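Periplasmic sensor hybrid histidine kinase (Anaeromyxobacter dehalogenans, PDB 4K0D) is the periplasmic, all-helical sensor domain of a membrane-bound hybrid histidine kinase that probably autophosphorylates on histidine in response to signals from outside the cytoplasm. Local coordinates at residues Val30-Leu35 against Gln53-Arg58; Ala24-Ala29 against Arg57-Ala62. All coordinates share one frame; numbering follows the deposited sequence.

How the contacts relate
Both contacts join the same two antiparallel helices, 16-42 and 46-68, and they follow one another along a single interface with centres about 7 Å apart. Each has a buried apolar side and a polar side that meets the second subunit. Both are buried; the centre of contact 2 lies about 5 Å from the centre of the chain, that of contact 1 about 10 Å. Contact 2 joins its helices by alanine and leucine packing, whereas contact 1 adds a zinc-binding histidine beside its apolar packing. Arg-58 belongs to both, reaching the histidine in one and a serine and a water in the other, while Leu-59 of contact 2 packs on Val-30 and Val-33 of contact 1.

Contact 1 (Val30-Leu35 against Gln53-Arg58); sequences VLHVSL and QAALRR. With ZN (zinc ion), chain C.
The imidazole of His-32 meets two residues of the facing helix, Ala-55 beside it and Arg-58 over one face. Its CG is anti to the backbone N (chi1 -175°), which carries the ring out toward 53-58, where CD2 comes within 3.2 Å of Ala-55 CB. Arg-58, extended from CG to NE, crosses the histidine at about a right angle and lays NH1 over one face of the ring, near the rim and 3.4 Å from His-32 CG; the two planes are tilted by 28°. Segments 30-35 and 53-58 run antiparallel, their axes approaching to 8.7 Å, as neighbours in the domain's helical bundle. Beside the histidine, Val-33 packs its CG2 branch on Ala-55, 3.4 Å from Ala-55 O, and both methyls of the valine meet Leu-56 CD2 at 4.1 Å. Phe-89 of helix 73-102 packs on Val-33 from the bundle interior. On the polar side, His-32 ND1 binds zinc at 2.0 Å, and Asp-10 and Glu-14 of the second subunit bind the same ion, which therefore bridges the two chains. Glu-14 of that subunit also forms a salt bridge with Arg-58 NH2.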
loop_
_atom_site.group_PDB
_atom_site.type_symbol
_atom_site.label_atom_id
_atom_site.label_comp_id
_atom_site.label_asym_id
_atom_site.label_seq_id
_atom_site.Cartn_x
_atom_site.Cartn_y
_atom_site.Cartn_z
ATOM N N VAL B 30 11.228 7.799 -3.552
ATOM C CA VAL B 30 12.622 7.648 -3.278
ATOM C C VAL B 30 13.276 6.967 -4.471
ATOM O O VAL B 30 14.306 7.450 -4.967
ATOM C CB VAL B 30 12.873 6.846 -1.958
ATOM C CG1 VAL B 30 14.301 6.382 -1.853
ATOM C CG2 VAL B 30 12.537 7.702 -0.808
ATOM N N LEU B 31 12.653 5.897 -4.975
ATOM C CA LEU B 31 13.152 5.261 -6.190
ATOM C C LEU B 31 13.242 6.281 -7.290
ATOM O O LEU B 31 14.207 6.309 -8.033
ATOM C CB LEU B 31 12.228 4.165 -6.675
ATOM C CG LEU B 31 12.399 2.882 -5.860
ATOM C CD1 LEU B 31 11.300 1.875 -6.095
ATOM C CD2 LEU B 31 13.746 2.248 -6.180
ATOM N N HIS B 32 12.212 7.102 -7.401
ATOM C CA HIS B 32 12.045 7.967 -8.553
ATOM C C HIS B 32 13.140 9.038 -8.494
ATOM O O HIS B 32 13.705 9.387 -9.510
ATOM C CB HIS B 32 10.629 8.552 -8.683
ATOM C CG HIS B 32 10.421 9.348 -9.954
ATOM N ND1 HIS B 32 10.178 8.762 -11.163
ATOM C CD2 HIS B 32 10.452 10.684 -10.183
ATOM C CE1 HIS B 32 10.103 9.683 -12.114
ATOM N NE2 HIS B 32 10.252 10.866 -11.544
ATOM N N VAL B 33 13.485 9.520 -7.311
ATOM C CA VAL B 33 14.581 10.472 -7.227
ATOM C C VAL B 33 15.890 9.766 -7.661
ATOM O O VAL B 33 16.711 10.353 -8.318
ATOM C CB VAL B 33 14.768 11.057 -5.818
ATOM C CG1 VAL B 33 16.137 11.675 -5.710
ATOM C CG2 VAL B 33 13.613 12.136 -5.433
ATOM N N SER B 34 16.087 8.515 -7.261
ATOM C CA SER B 34 17.252 7.785 -7.682
ATOM C C SER B 34 17.288 7.580 -9.152
ATOM O O SER B 34 18.353 7.684 -9.739
ATOM C CB SER B 34 17.319 6.421 -6.999
ATOM O OG SER B 34 17.946 6.615 -5.761
ATOM N N LEU B 35 16.150 7.247 -9.740
ATOM C CA LEU B 35 16.147 6.940 -11.141
ATOM C C LEU B 35 16.384 8.176 -11.998
ATOM O O LEU B 35 17.111 8.085 -12.950
ATOM C CB LEU B 35 14.867 6.267 -11.558
ATOM C CG LEU B 35 14.636 6.060 -13.039
ATOM C CD1 LEU B 35 13.760 4.858 -13.340
ATOM C CD2 LEU B 35 13.940 7.280 -13.537
ATOM N N GLN B 53 14.309 17.453 -10.781
ATOM C CA GLN B 53 13.699 18.519 -10.035
ATOM C C GLN B 53 12.288 18.191 -9.610
ATOM O O GLN B 53 11.913 18.388 -8.448
ATOM C CB GLN B 53 13.578 19.740 -10.909
ATOM C CG GLN B 53 13.851 20.938 -10.144
ATOM C CD GLN B 53 15.327 21.063 -9.930
ATOM O OE1 GLN B 53 16.144 20.485 -10.667
ATOM N NE2 GLN B 53 15.698 21.817 -8.926
ATOM N N ALA B 54 11.483 17.751 -10.573
ATOM C CA ALA B 54 10.137 17.320 -10.246
ATOM C C ALA B 54 10.158 16.161 -9.239
ATOM O O ALA B 54 9.306 16.090 -8.370
ATOM C CB ALA B 54 9.373 16.898 -11.507
ATOM N N ALA B 55 11.086 15.224 -9.367
ATOM C CA ALA B 55 11.126 14.061 -8.464
ATOM C C ALA B 55 11.375 14.522 -7.066
ATOM O O ALA B 55 10.871 13.960 -6.127
ATOM C CB ALA B 55 12.245 13.038 -8.892
ATOM N N LEU B 56 12.130 15.586 -6.915
ATOM C CA LEU B 56 12.456 16.051 -5.592
ATOM C C LEU B 56 11.193 16.618 -4.913
ATOM O O LEU B 56 10.966 16.369 -3.759
ATOM C CB LEU B 56 13.535 17.133 -5.670
ATOM C CG LEU B 56 14.956 16.683 -6.045
ATOM C CD1 LEU B 56 15.865 17.895 -6.211
ATOM C CD2 LEU B 56 15.529 15.686 -5.012
ATOM N N ARG B 57 10.414 17.409 -5.635
ATOM C CA ARG B 57 9.153 17.963 -5.110
ATOM C C ARG B 57 8.163 16.855 -4.774
ATOM O O ARG B 57 7.482 16.919 -3.749
ATOM C CB ARG B 57 8.504 18.943 -6.116
ATOM C CG ARG B 57 9.380 20.192 -6.376
ATOM N N ARG B 58 8.095 15.847 -5.629
ATOM C CA ARG B 58 7.313 14.678 -5.334
ATOM C C ARG B 58 7.760 13.961 -4.029
ATOM O O ARG B 58 6.933 13.573 -3.216
ATOM C CB ARG B 58 7.381 13.750 -6.498
ATOM C CG ARG B 58 6.726 12.458 -6.221
ATOM C CD ARG B 58 6.767 11.625 -7.481
ATOM N NE ARG B 58 6.450 10.239 -7.216
ATOM C CZ ARG B 58 6.627 9.250 -8.084
ATOM N NH1 ARG B 58 7.079 9.506 -9.300
ATOM N NH2 ARG B 58 6.353 7.997 -7.721
HETATM ZN ZN ZN C . 9.824 6.784 -11.509
#

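Contact 2 (Ala24-Ala29 against Arg57-Ala62)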
loop_
_atom_site.group_PDB
_atom_site.type_symbol
_atom_site.label_atom_id
_atom_site.label_comp_id
_atom_site.label_asym_id
_atom_site.label_seq_id
_atom_site.Cartn_x
_atom_site.Cartn_y
_atom_site.Cartn_z
ATOM N N ALA B 24 3.955 3.120 0.518
ATOM C CA ALA B 24 4.367 2.709 -0.833
ATOM C C ALA B 24 4.761 3.919 -1.643
ATOM O O ALA B 24 5.728 3.891 -2.423
ATOM C CB ALA B 24 3.262 1.950 -1.542
ATOM N N SER B 25 4.003 4.988 -1.481
ATOM C CA SER B 25 4.219 6.183 -2.272
ATOM C C SER B 25 5.551 6.847 -1.947
ATOM O O SER B 25 6.199 7.395 -2.842
ATOM C CB SER B 25 3.111 7.180 -2.007
ATOM O OG SER B 25 2.323 7.269 -3.164
ATOM N N LEU B 26 5.966 6.778 -0.681
ATOM C CA LEU B 26 7.239 7.336 -0.291
ATOM C C LEU B 26 8.360 6.426 -0.848
ATOM O O LEU B 26 9.312 6.904 -1.451
ATOM C CB LEU B 26 7.328 7.450 1.226
ATOM C CG LEU B 26 8.679 7.883 1.844
ATOM C CD1 LEU B 26 9.225 9.284 1.290
ATOM C CD2 LEU B 26 8.503 8.015 3.367
ATOM N N GLU B 27 8.216 5.118 -0.640
ATOM C CA GLU B 27 9.066 4.117 -1.306
ATOM C C GLU B 27 9.287 4.499 -2.792
ATOM O O GLU B 27 10.420 4.599 -3.251
ATOM C CB GLU B 27 8.484 2.684 -1.154
ATOM C CG GLU B 27 8.795 2.005 0.224
ATOM C CD GLU B 27 7.891 0.791 0.631
ATOM O OE1 GLU B 27 7.132 0.257 -0.205
ATOM O OE2 GLU B 27 7.938 0.379 1.828
ATOM N N SER B 28 8.205 4.697 -3.530
ATOM C CA SER B 28 8.256 5.095 -4.967
ATOM C C SER B 28 8.952 6.479 -5.234
ATOM O O SER B 28 9.808 6.621 -6.153
ATOM C CB SER B 28 6.843 5.051 -5.516
ATOM O OG SER B 28 6.795 4.882 -6.908
ATOM N N ALA B 29 8.700 7.467 -4.391
ATOM C CA ALA B 29 9.288 8.806 -4.600
ATOM C C ALA B 29 10.811 8.679 -4.438
ATOM O O ALA B 29 11.612 9.374 -5.052
ATOM C CB ALA B 29 8.688 9.821 -3.572
ATOM N N ARG B 57 10.414 17.409 -5.635
ATOM C CA ARG B 57 9.153 17.963 -5.110
ATOM C C ARG B 57 8.163 16.855 -4.774
ATOM O O ARG B 57 7.482 16.919 -3.749
ATOM C CB ARG B 57 8.504 18.943 -6.116
ATOM C CG ARG B 57 9.380 20.192 -6.376
ATOM N N ARG B 58 8.095 15.847 -5.629
ATOM C CA ARG B 58 7.313 14.678 -5.334
ATOM C C ARG B 58 7.760 13.961 -4.029
ATOM O O ARG B 58 6.933 13.573 -3.216
ATOM C CB ARG B 58 7.381 13.750 -6.498
ATOM C CG ARG B 58 6.726 12.458 -6.221
ATOM C CD ARG B 58 6.767 11.625 -7.481
ATOM N NE ARG B 58 6.450 10.239 -7.216
ATOM C CZ ARG B 58 6.627 9.250 -8.084
ATOM N NH1 ARG B 58 7.079 9.506 -9.300
ATOM N NH2 ARG B 58 6.353 7.997 -7.721
ATOM N N LEU B 59 9.058 13.808 -3.821
ATOM C CA LEU B 59 9.532 13.192 -2.612
ATOM C C LEU B 59 9.171 14.049 -1.417
ATOM O O LEU B 59 8.781 13.526 -0.391
ATOM C CB LEU B 59 11.033 12.975 -2.641
ATOM C CG LEU B 59 11.664 12.407 -1.382
ATOM C CD1 LEU B 59 11.039 11.068 -0.932
ATOM C CD2 LEU B 59 13.190 12.248 -1.633
ATOM N N GLU B 60 9.339 15.352 -1.497
ATOM C CA GLU B 60 8.969 16.146 -0.334
ATOM C C GLU B 60 7.448 15.960 -0.007
ATOM O O GLU B 60 7.072 15.865 1.154
ATOM C CB GLU B 60 9.292 17.627 -0.571
ATOM C CG GLU B 60 10.737 17.938 -0.508
ATOM C CD GLU B 60 11.192 19.047 -1.522
ATOM O OE1 GLU B 60 10.364 19.722 -2.151
ATOM O OE2 GLU B 60 12.412 19.215 -1.703
ATOM N N GLY B 61 6.608 15.878 -1.030
ATOM C CA GLY B 61 5.162 15.668 -0.837
ATOM C C GLY B 61 4.864 14.293 -0.261
ATOM O O GLY B 61 4.033 14.156 0.618
ATOM N N ALA B 62 5.529 13.252 -0.742
ATOM C CA ALA B 62 5.300 11.905 -0.213
ATOM C C ALA B 62 5.746 11.812 1.239
ATOM O O ALA B 62 5.145 11.083 2.050
ATOM C CB ALA B 62 6.045 10.859 -1.028
HETATM O O HOH W 1 5.170 8.776 -4.991
#
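Ala-29 and Ala-62 meet methyl to methyl, their CB atoms 3.8 Å apart, between two antiparallel helices; the axes of segments 24-29 and 57-62 approach to 8.7 Å. With such small side chains on the facing surfaces, the backbones come close: Ala-29 CB reaches Leu-59 CA at 3.6 Å, and Ala-62 CB rests against Leu-26 CA. Two leucines close the packing on the interior side. Leu-26 and Leu-59 share one conformation, CG anti to the backbone N and chi2 56° in both, and the side chains slant across one another. Their CD1 methyls are only 3.4 Å apart, closer than two methyls normally approach, and the same methyl of Leu-59 also lies against Ala-29 CB. Ile-82 packs on Leu-26 and Phe-89 on Leu-59, both from helix 73-102, while Leu-127 of helix 117-145 reaches Leu-26, which places this side in the hydrophobic core of the helical bundle.

The other side is polar and looser. Here a water spans the helices, donating to Ser-25 O at 2.8 Å and accepting from Arg-58 NE at 3.0 Å; it lies at the edge of the guanidinium, in its plane. Ser-28 OG lies near that plane beyond NH2, 3.2 Å from Arg-58 NH2, which is already paired with Glu-14 of the second subunit; the side chain of that glutamate packs on Ser-28 as well. The arginine thus leaves the apolar seam along its aliphatic stem and spends its charge at the subunit boundary. Such a division implies that the alanines and leucines probably set the spacing of the helices by shape, whereas the water and the charged pair help to fix the guanidinium's orientation and tie this helix pair to the dimer partner.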